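Long-range contacts in transcriptional regulator (LacI family) (Clostridium acetobutylicum ATCC 824, PDB 3G85), which probably acts as a DNA-binding transcription factor of the LacI family, recognising cis-regulatory DNA: residues A72-I77 / L92-F97; I14-S19 / V47-Y52. All coordinates share one frame; numbering follows the deposited sequence.

Contact 1 (A72-I77 / L92-F97); sequences AIIANI and LPIILF
Ala72 and Ile74 pair with the 92-97 segment as neighbouring parallel strands. Ala72 N donates to Pro93 O at 2.9 Å. Ile95 N returns a bond to Ala72 O, lying in the carbonyl plane. Ile74 N then meets Ile95 O almost head-on, with a C=O...N angle of 171°. Phe97 N closes the series on Ile74 O, tilted from the carbonyl plane. Past Ile74 the segment leaves the strand conformation at Ala75, and a water takes over the backbone pairing. It donates to Ile74 O and to Phe97 O and accepts from Ile77 N at 2.9 Å. Ile74 O therefore has two donors, Phe97 N and the water.

On one face, Ile74 CG1 touches two methyls of the other strand, Ile94 CG2 at 3.8 Å and Leu96 CD2 at 3.9 Å. Ile74 and Leu96 run side by side. The Ile77 side chain lies at a slant to that of Leu96, with Ile77 CD1 4.2 Å from Leu96 CD2. Leu82 and Leu85 of helix 79-87 pack on this face. Ile73 and Ile95 point to the other face, against helix 245-260. Phe97 CG is anti to the backbone N (chi1 -164°). This leads the ring away from the 72-77 backbone, though Phe97 CD2 stays 3.8 Å from Ala75 O. The ring meets that of Phe30.

Strand 71-74, helix 79-87 and strand 94-97 form a beta-alpha-beta unit. Asn76, in the loop after strand 71-74, hydrogen-bonds to Asp21, Arg99 and Asn139. Backbone bonds and one water thus satisfy these polar backbone atoms between buried aliphatic side chains.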
ATOM      1  N   ALA A  72       4.758  13.927  13.918  1.00 24.83           N
ATOM      2  CA  ALA A  72       5.213  12.648  13.369  1.00 24.24           C
ATOM      3  C   ALA A  72       4.157  12.075  12.460  1.00 23.63           C
ATOM      4  O   ALA A  72       2.964  12.282  12.688  1.00 22.19           O
ATOM      5  CB  ALA A  72       5.504  11.664  14.482  1.00 23.90           C
ATOM      6  N   ILE A  73       4.607  11.314  11.468  1.00 22.52           N
ATOM      7  CA  ILE A  73       3.726  10.541  10.594  1.00 21.65           C
ATOM      8  C   ILE A  73       4.209   9.109  10.771  1.00 21.72           C
ATOM      9  O   ILE A  73       5.424   8.860  10.638  1.00 22.22           O
ATOM     10  CB  ILE A  73       3.951  10.901   9.105  1.00 20.84           C
ATOM     11  CG1 ILE A  73       3.713  12.402   8.845  1.00 21.43           C
ATOM     12  CG2 ILE A  73       3.040  10.054   8.241  1.00 20.77           C
ATOM     13  CD1 ILE A  73       4.368  12.944   7.559  1.00 22.49           C
ATOM     14  N   ILE A  74       3.297   8.175  11.044  1.00 21.13           N
ATOM     15  CA  ILE A  74       3.690   6.769  11.181  1.00 20.23           C
ATOM     16  C   ILE A  74       3.275   6.038   9.943  1.00 20.29           C
ATOM     17  O   ILE A  74       2.080   5.925   9.686  1.00 19.92           O
ATOM     18  CB  ILE A  74       3.012   6.075  12.349  1.00 20.53           C
ATOM     19  CG1 ILE A  74       2.929   6.971  13.590  1.00 21.07           C
ATOM     20  CG2 ILE A  74       3.712   4.713  12.583  1.00 19.01           C
ATOM     21  CD1 ILE A  74       4.233   7.596  14.095  1.00 24.59           C
ATOM     22  N   ALA A  75       4.258   5.558   9.178  1.00 19.65           N
ATOM     23  CA  ALA A  75       3.994   4.935   7.872  1.00 21.43           C
ATOM     24  C   ALA A  75       3.154   3.649   7.934  1.00 22.83           C
ATOM     25  O   ALA A  75       2.271   3.444   7.090  1.00 21.84           O
ATOM     26  CB  ALA A  75       5.305   4.696   7.133  1.00 21.13           C
ATOM     27  N   ASN A  76       3.438   2.779   8.917  1.00 22.49           N
ATOM     28  CA  ASN A  76       2.709   1.516   9.048  1.00 24.29           C
ATOM     29  C   ASN A  76       2.674   1.066  10.495  1.00 24.22           C
ATOM     30  O   ASN A  76       3.495   0.226  10.905  1.00 23.35           O
ATOM     31  CB  ASN A  76       3.343   0.407   8.143  1.00 24.78           C
ATOM     32  CG  ASN A  76       2.627  -0.946   8.289  1.00 29.79           C
ATOM     33  OD1 ASN A  76       1.390  -1.005   8.282  1.00 33.53           O
ATOM     34  ND2 ASN A  76       3.403  -2.030   8.441  1.00 29.04           N
ATOM     35  N   ILE A  77       1.771   1.646  11.293  1.00 23.49           N
ATOM     36  CA  ILE A  77       1.770   1.354  12.718  1.00 24.45           C
ATOM     37  C   ILE A  77       1.267  -0.085  12.953  1.00 25.53           C
ATOM     38  O   ILE A  77       0.340  -0.531  12.272  1.00 25.26           O
ATOM     39  CB  ILE A  77       0.951   2.409  13.510  1.00 22.75           C
ATOM     40  CG1 ILE A  77       1.266   2.299  15.015  1.00 25.04           C
ATOM     41  CG2 ILE A  77      -0.576   2.333  13.142  1.00 22.90           C
ATOM     42  CD1 ILE A  77       1.026   3.568  15.794  1.00 25.11           C
ATOM     43  N   LEU A  92       2.738  15.893  20.748  1.00 36.88           N
ATOM     44  CA  LEU A  92       2.963  16.304  19.362  1.00 34.06           C
ATOM     45  C   LEU A  92       1.869  15.704  18.458  1.00 32.48           C
ATOM     46  O   LEU A  92       1.353  14.612  18.734  1.00 32.30           O
ATOM     47  CB  LEU A  92       4.364  15.882  18.875  1.00 34.10           C
ATOM     48  CG  LEU A  92       4.565  14.448  18.376  1.00 33.98           C
ATOM     49  CD1 LEU A  92       5.901  14.275  17.651  1.00 36.03           C
ATOM     50  CD2 LEU A  92       4.438  13.425  19.505  1.00 32.93           C
ATOM     51  N   PRO A  93       1.504  16.412  17.389  1.00 30.74           N
ATOM     52  CA  PRO A  93       0.522  15.849  16.463  1.00 29.96           C
ATOM     53  C   PRO A  93       1.108  14.618  15.768  1.00 29.32           C
ATOM     54  O   PRO A  93       2.277  14.658  15.331  1.00 28.12           O
ATOM     55  CB  PRO A  93       0.345  16.946  15.424  1.00 30.05           C
ATOM     56  CG  PRO A  93       0.889  18.194  16.072  1.00 31.43           C
ATOM     57  CD  PRO A  93       1.968  17.740  16.969  1.00 30.78           C
ATOM     58  N   ILE A  94       0.295  13.568  15.662  1.00 28.17           N
ATOM     59  CA  ILE A  94       0.677  12.320  14.997  1.00 27.47           C
ATOM     60  C   ILE A  94      -0.340  11.973  13.923  1.00 26.62           C
ATOM     61  O   ILE A  94      -1.537  11.909  14.188  1.00 25.98           O
ATOM     62  CB  ILE A  94       0.763  11.119  15.979  1.00 28.29           C
ATOM     63  CG1 ILE A  94       1.817  11.381  17.080  1.00 27.77           C
ATOM     64  CG2 ILE A  94       1.028   9.809  15.200  1.00 25.21           C
ATOM     65  CD1 ILE A  94       2.135  10.212  17.998  1.00 29.50           C
ATOM     66  N   ILE A  95       0.148  11.751  12.710  1.00 23.96           N
ATOM     67  CA  ILE A  95      -0.700  11.310  11.601  1.00 23.68           C
ATOM     68  C   ILE A  95      -0.448   9.817  11.341  1.00 22.98           C
ATOM     69  O   ILE A  95       0.696   9.404  11.136  1.00 23.01           O
ATOM     70  CB  ILE A  95      -0.372  12.096  10.347  1.00 23.32           C
ATOM     71  CG1 ILE A  95      -0.440  13.589  10.664  1.00 26.35           C
ATOM     72  CG2 ILE A  95      -1.368  11.786   9.217  1.00 23.01           C
ATOM     73  CD1 ILE A  95      -0.153  14.392   9.523  1.00 31.60           C
ATOM     74  N   LEU A  96      -1.504   9.021  11.341  1.00 22.05           N
ATOM     75  CA  LEU A  96      -1.398   7.629  10.974  1.00 22.16           C
ATOM     76  C   LEU A  96      -1.601   7.509   9.473  1.00 21.85           C
ATOM     77  O   LEU A  96      -2.527   8.098   8.924  1.00 21.12           O
ATOM     78  CB  LEU A  96      -2.456   6.794  11.696  1.00 22.79           C
ATOM     79  CG  LEU A  96      -2.384   6.899  13.224  1.00 20.49           C
ATOM     80  CD1 LEU A  96      -3.463   5.936  13.843  1.00 22.06           C
ATOM     81  CD2 LEU A  96      -0.987   6.546  13.684  1.00 23.81           C
ATOM     82  N   PHE A  97      -0.752   6.730   8.816  1.00 22.25           N
ATOM     83  CA  PHE A  97      -0.876   6.511   7.393  1.00 21.95           C
ATOM     84  C   PHE A  97      -1.639   5.215   7.146  1.00 23.16           C
ATOM     85  O   PHE A  97      -1.212   4.121   7.594  1.00 23.12           O
ATOM     86  CB  PHE A  97       0.531   6.468   6.776  1.00 22.52           C
ATOM     87  CG  PHE A  97       0.550   6.624   5.290  1.00 23.86           C
ATOM     88  CD1 PHE A  97       0.783   7.864   4.725  1.00 26.04           C
ATOM     89  CD2 PHE A  97       0.385   5.517   4.455  1.00 23.77           C
ATOM     90  CE1 PHE A  97       0.832   8.026   3.333  1.00 24.32           C
ATOM     91  CE2 PHE A  97       0.421   5.671   3.050  1.00 24.04           C
ATOM     92  CZ  PHE A  97       0.639   6.944   2.507  1.00 23.62           C
TER
HETATM   93  O   HOH W   1       0.134   3.676  10.031  1.00 22.24           O

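Contact 2 (I14-S19 / V47-Y52); sequences IALYWS and VVICPY
Tyr52 lays its ring against the backbone of the neighbouring strand. Ser19 CA sits over one ring face, 3.9 Å from the centroid, a CH-pi contact. Trp18 N lies near the ring edge. The first torsion (chi1 70°) places Tyr52 CG between its own N and carbonyl carbon, and the ring extends across to strand 13-19. Tyr52 CE1 is 3.6 Å from Tyr17 CB. A water joins the phenol OH to Tyr17 O and Ser19 N, while Ser19 OG bonds to Asp21.

Cys50 packs beside Tyr17. Cys50 CB is 3.6 Å from Tyr17 CE1, and SG stands over the ring face, 4.6 Å from the centroid. These side chains share a face with Ala15.

The strands are parallel and belong to the beta-alpha-beta unit of strand 13-19, helix 27-40 and strand 46-52, at the edge of a Rossmann-like sheet. Five backbone bonds join them. Leu16 N to Val48 O is nearly straight (173° at the hydrogen). Trp18 N and Tyr52 N instead approach their acceptors, Cys50 O and Trp18 O, from above the carbonyl plane. On the helix 27-40 face, Leu16 CD2 meets Ile49 CG1 at 4.2 Å, and Ile49 CG2 touches Trp18 CB.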
ATOM      1  N   ILE A  14       9.357  17.469  11.183  1.00 26.09           N
ATOM      2  CA  ILE A  14       8.378  16.387  11.111  1.00 25.38           C
ATOM      3  C   ILE A  14       9.126  15.052  10.895  1.00 25.11           C
ATOM      4  O   ILE A  14       9.913  14.927   9.944  1.00 24.93           O
ATOM      5  CB  ILE A  14       7.433  16.575   9.914  1.00 25.28           C
ATOM      6  CG1 ILE A  14       6.693  17.931  10.009  1.00 25.34           C
ATOM      7  CG2 ILE A  14       6.424  15.394   9.795  1.00 24.14           C
ATOM      8  CD1 ILE A  14       6.029  18.328   8.707  1.00 27.71           C
ATOM      9  N   ALA A  15       8.840  14.063  11.733  1.00 24.37           N
ATOM     10  CA  ALA A  15       9.474  12.750  11.603  1.00 23.39           C
ATOM     11  C   ALA A  15       8.530  11.763  10.902  1.00 23.37           C
ATOM     12  O   ALA A  15       7.342  11.652  11.264  1.00 22.53           O
ATOM     13  CB  ALA A  15       9.898  12.211  12.970  1.00 24.14           C
ATOM     14  N   LEU A  16       9.076  11.046   9.922  1.00 20.67           N
ATOM     15  CA  LEU A  16       8.384   9.922   9.334  1.00 21.24           C
ATOM     16  C   LEU A  16       8.950   8.673   9.997  1.00 21.03           C
ATOM     17  O   LEU A  16      10.107   8.308   9.739  1.00 20.67           O
ATOM     18  CB  LEU A  16       8.607   9.864   7.834  1.00 20.03           C
ATOM     19  CG  LEU A  16       8.008   8.677   7.085  1.00 21.07           C
ATOM     20  CD1 LEU A  16       6.464   8.684   7.161  1.00 21.03           C
ATOM     21  CD2 LEU A  16       8.504   8.691   5.655  1.00 21.94           C
ATOM     22  N   TYR A  17       8.146   8.044  10.857  1.00 20.10           N
ATOM     23  CA  TYR A  17       8.558   6.773  11.455  1.00 20.83           C
ATOM     24  C   TYR A  17       8.288   5.617  10.488  1.00 21.04           C
ATOM     25  O   TYR A  17       7.155   5.431  10.078  1.00 20.07           O
ATOM     26  CB  TYR A  17       7.832   6.568  12.768  1.00 21.57           C
ATOM     27  CG  TYR A  17       8.454   7.411  13.839  1.00 23.15           C
ATOM     28  CD1 TYR A  17       9.583   6.962  14.517  1.00 22.46           C
ATOM     29  CD2 TYR A  17       7.963   8.699  14.116  1.00 25.62           C
ATOM     30  CE1 TYR A  17      10.193   7.734  15.488  1.00 23.87           C
ATOM     31  CE2 TYR A  17       8.566   9.511  15.092  1.00 25.88           C
ATOM     32  CZ  TYR A  17       9.703   9.014  15.767  1.00 26.21           C
ATOM     33  OH  TYR A  17      10.326   9.770  16.729  1.00 23.46           O
ATOM     34  N   TRP A  18       9.344   4.845  10.191  1.00 21.36           N
ATOM     35  CA  TRP A  18       9.344   3.838   9.129  1.00 21.09           C
ATOM     36  C   TRP A  18       9.624   2.443   9.704  1.00 21.38           C
ATOM     37  O   TRP A  18      10.788   2.086   9.987  1.00 20.87           O
ATOM     38  CB  TRP A  18      10.426   4.178   8.079  1.00 21.40           C
ATOM     39  CG  TRP A  18      10.300   3.311   6.860  1.00 21.75           C
ATOM     40  CD1 TRP A  18      11.011   2.183   6.562  1.00 20.82           C
ATOM     41  CD2 TRP A  18       9.403   3.531   5.755  1.00 22.73           C
ATOM     42  NE1 TRP A  18      10.590   1.669   5.343  1.00 20.82           N
ATOM     43  CE2 TRP A  18       9.581   2.466   4.853  1.00 21.39           C
ATOM     44  CE3 TRP A  18       8.408   4.497   5.483  1.00 23.09           C
ATOM     45  CZ2 TRP A  18       8.875   2.388   3.642  1.00 22.16           C
ATOM     46  CZ3 TRP A  18       7.664   4.382   4.295  1.00 23.81           C
ATOM     47  CH2 TRP A  18       7.909   3.328   3.394  1.00 21.73           C
ATOM     48  N   SER A  19       8.554   1.686   9.902  1.00 22.28           N
ATOM     49  CA  SER A  19       8.645   0.321  10.455  1.00 23.24           C
ATOM     50  C   SER A  19       9.494  -0.630   9.570  1.00 23.34           C
ATOM     51  O   SER A  19       9.428  -0.596   8.327  1.00 23.56           O
ATOM     52  CB  SER A  19       7.236  -0.228  10.618  1.00 23.29           C
ATOM     53  OG  SER A  19       7.294  -1.499  11.231  1.00 28.08           O
ATOM     54  N   VAL A  47      12.108  17.570   7.344  1.00 31.37           N
ATOM     55  CA  VAL A  47      11.601  16.217   7.508  1.00 31.06           C
ATOM     56  C   VAL A  47      12.789  15.300   7.803  1.00 31.04           C
ATOM     57  O   VAL A  47      13.900  15.492   7.294  1.00 30.79           O
ATOM     58  CB  VAL A  47      10.851  15.733   6.221  1.00 31.57           C
ATOM     59  CG1 VAL A  47      10.609  14.209   6.263  1.00 32.60           C
ATOM     60  CG2 VAL A  47       9.519  16.472   6.063  1.00 32.11           C
ATOM     61  N   VAL A  48      12.537  14.297   8.621  1.00 29.58           N
ATOM     62  CA  VAL A  48      13.536  13.346   9.040  1.00 29.55           C
ATOM     63  C   VAL A  48      12.843  11.991   8.894  1.00 28.42           C
ATOM     64  O   VAL A  48      11.626  11.921   9.075  1.00 28.71           O
ATOM     65  CB  VAL A  48      13.870  13.720  10.485  1.00 29.66           C
ATOM     66  CG1 VAL A  48      14.183  12.559  11.320  1.00 33.49           C
ATOM     67  CG2 VAL A  48      14.971  14.783  10.488  1.00 30.95           C
ATOM     68  N   ILE A  49      13.565  10.954   8.444  1.00 25.81           N
ATOM     69  CA  ILE A  49      13.012   9.602   8.400  1.00 23.06           C
ATOM     70  C   ILE A  49      13.679   8.782   9.525  1.00 22.42           C
ATOM     71  O   ILE A  49      14.915   8.739   9.616  1.00 21.39           O
ATOM     72  CB  ILE A  49      13.214   8.950   7.005  1.00 23.12           C
ATOM     73  CG1 ILE A  49      12.555   9.790   5.889  1.00 21.94           C
ATOM     74  CG2 ILE A  49      12.697   7.497   6.977  1.00 22.19           C
ATOM     75  CD1 ILE A  49      13.105   9.415   4.495  1.00 24.93           C
ATOM     76  N   CYS A  50      12.853   8.171  10.374  1.00 22.00           N
ATOM     77  CA  CYS A  50      13.279   7.390  11.531  1.00 21.97           C
ATOM     78  C   CYS A  50      12.868   5.920  11.360  1.00 22.86           C
ATOM     79  O   CYS A  50      11.751   5.508  11.750  1.00 22.92           O
ATOM     80  CB  CYS A  50      12.661   7.961  12.812  1.00 23.04           C
ATOM     81  SG  CYS A  50      13.080   9.680  13.114  1.00 25.42           S
ATOM     82  N   PRO A  51      13.780   5.107  10.798  1.00 23.27           N
ATOM     83  CA  PRO A  51      13.567   3.655  10.735  1.00 22.83           C
ATOM     84  C   PRO A  51      13.484   3.132  12.166  1.00 21.62           C
ATOM     85  O   PRO A  51      14.279   3.555  13.026  1.00 22.65           O
ATOM     86  CB  PRO A  51      14.852   3.151  10.057  1.00 22.80           C
ATOM     87  CG  PRO A  51      15.402   4.319   9.315  1.00 25.16           C
ATOM     88  CD  PRO A  51      15.087   5.494  10.217  1.00 23.19           C
ATOM     89  N   TYR A  52      12.516   2.291  12.447  1.00 21.58           N
ATOM     90  CA  TYR A  52      12.464   1.600  13.719  1.00 22.28           C
ATOM     91  C   TYR A  52      12.012   0.169  13.512  1.00 23.14           C
ATOM     92  O   TYR A  52      11.396  -0.172  12.505  1.00 22.45           O
ATOM     93  CB  TYR A  52      11.529   2.346  14.675  1.00 22.00           C
ATOM     94  CG  TYR A  52      10.079   2.255  14.288  1.00 19.65           C
ATOM     95  CD1 TYR A  52       9.535   3.139  13.350  1.00 17.09           C
ATOM     96  CD2 TYR A  52       9.226   1.313  14.886  1.00 20.09           C
ATOM     97  CE1 TYR A  52       8.176   3.039  12.985  1.00 21.95           C
ATOM     98  CE2 TYR A  52       7.892   1.210  14.522  1.00 20.38           C
ATOM     99  CZ  TYR A  52       7.366   2.091  13.578  1.00 20.79           C
ATOM    100  OH  TYR A  52       6.018   2.030  13.211  1.00 22.19           O
TER
HETATM  101  O   HOH W   2       5.875   2.755  10.446  1.00 22.72           O

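Overall arrangement
Contacts 1 and 2 lie in one parallel sheet, their centres about 9 Å apart. The strand order is 46-52, 13-19, 71-74, 94-97, then 105-109 and 269-272. Contact 2 is the edge pair and contact 1 a more central one. Strands 13-19 and 71-74 are neighbours and join them: Ile73 N to Ala15 O and Ile73 O to Tyr17 N are probable hydrogen bonds, both 2.8 Å. Along the chain contact 2 closes before contact 1 opens. Two successive beta-alpha-beta units thus supply four adjacent strands of one of the two sheets of this periplasmic-binding-protein-like fold, which in LacI-family relatives usually binds an effector between its lobes.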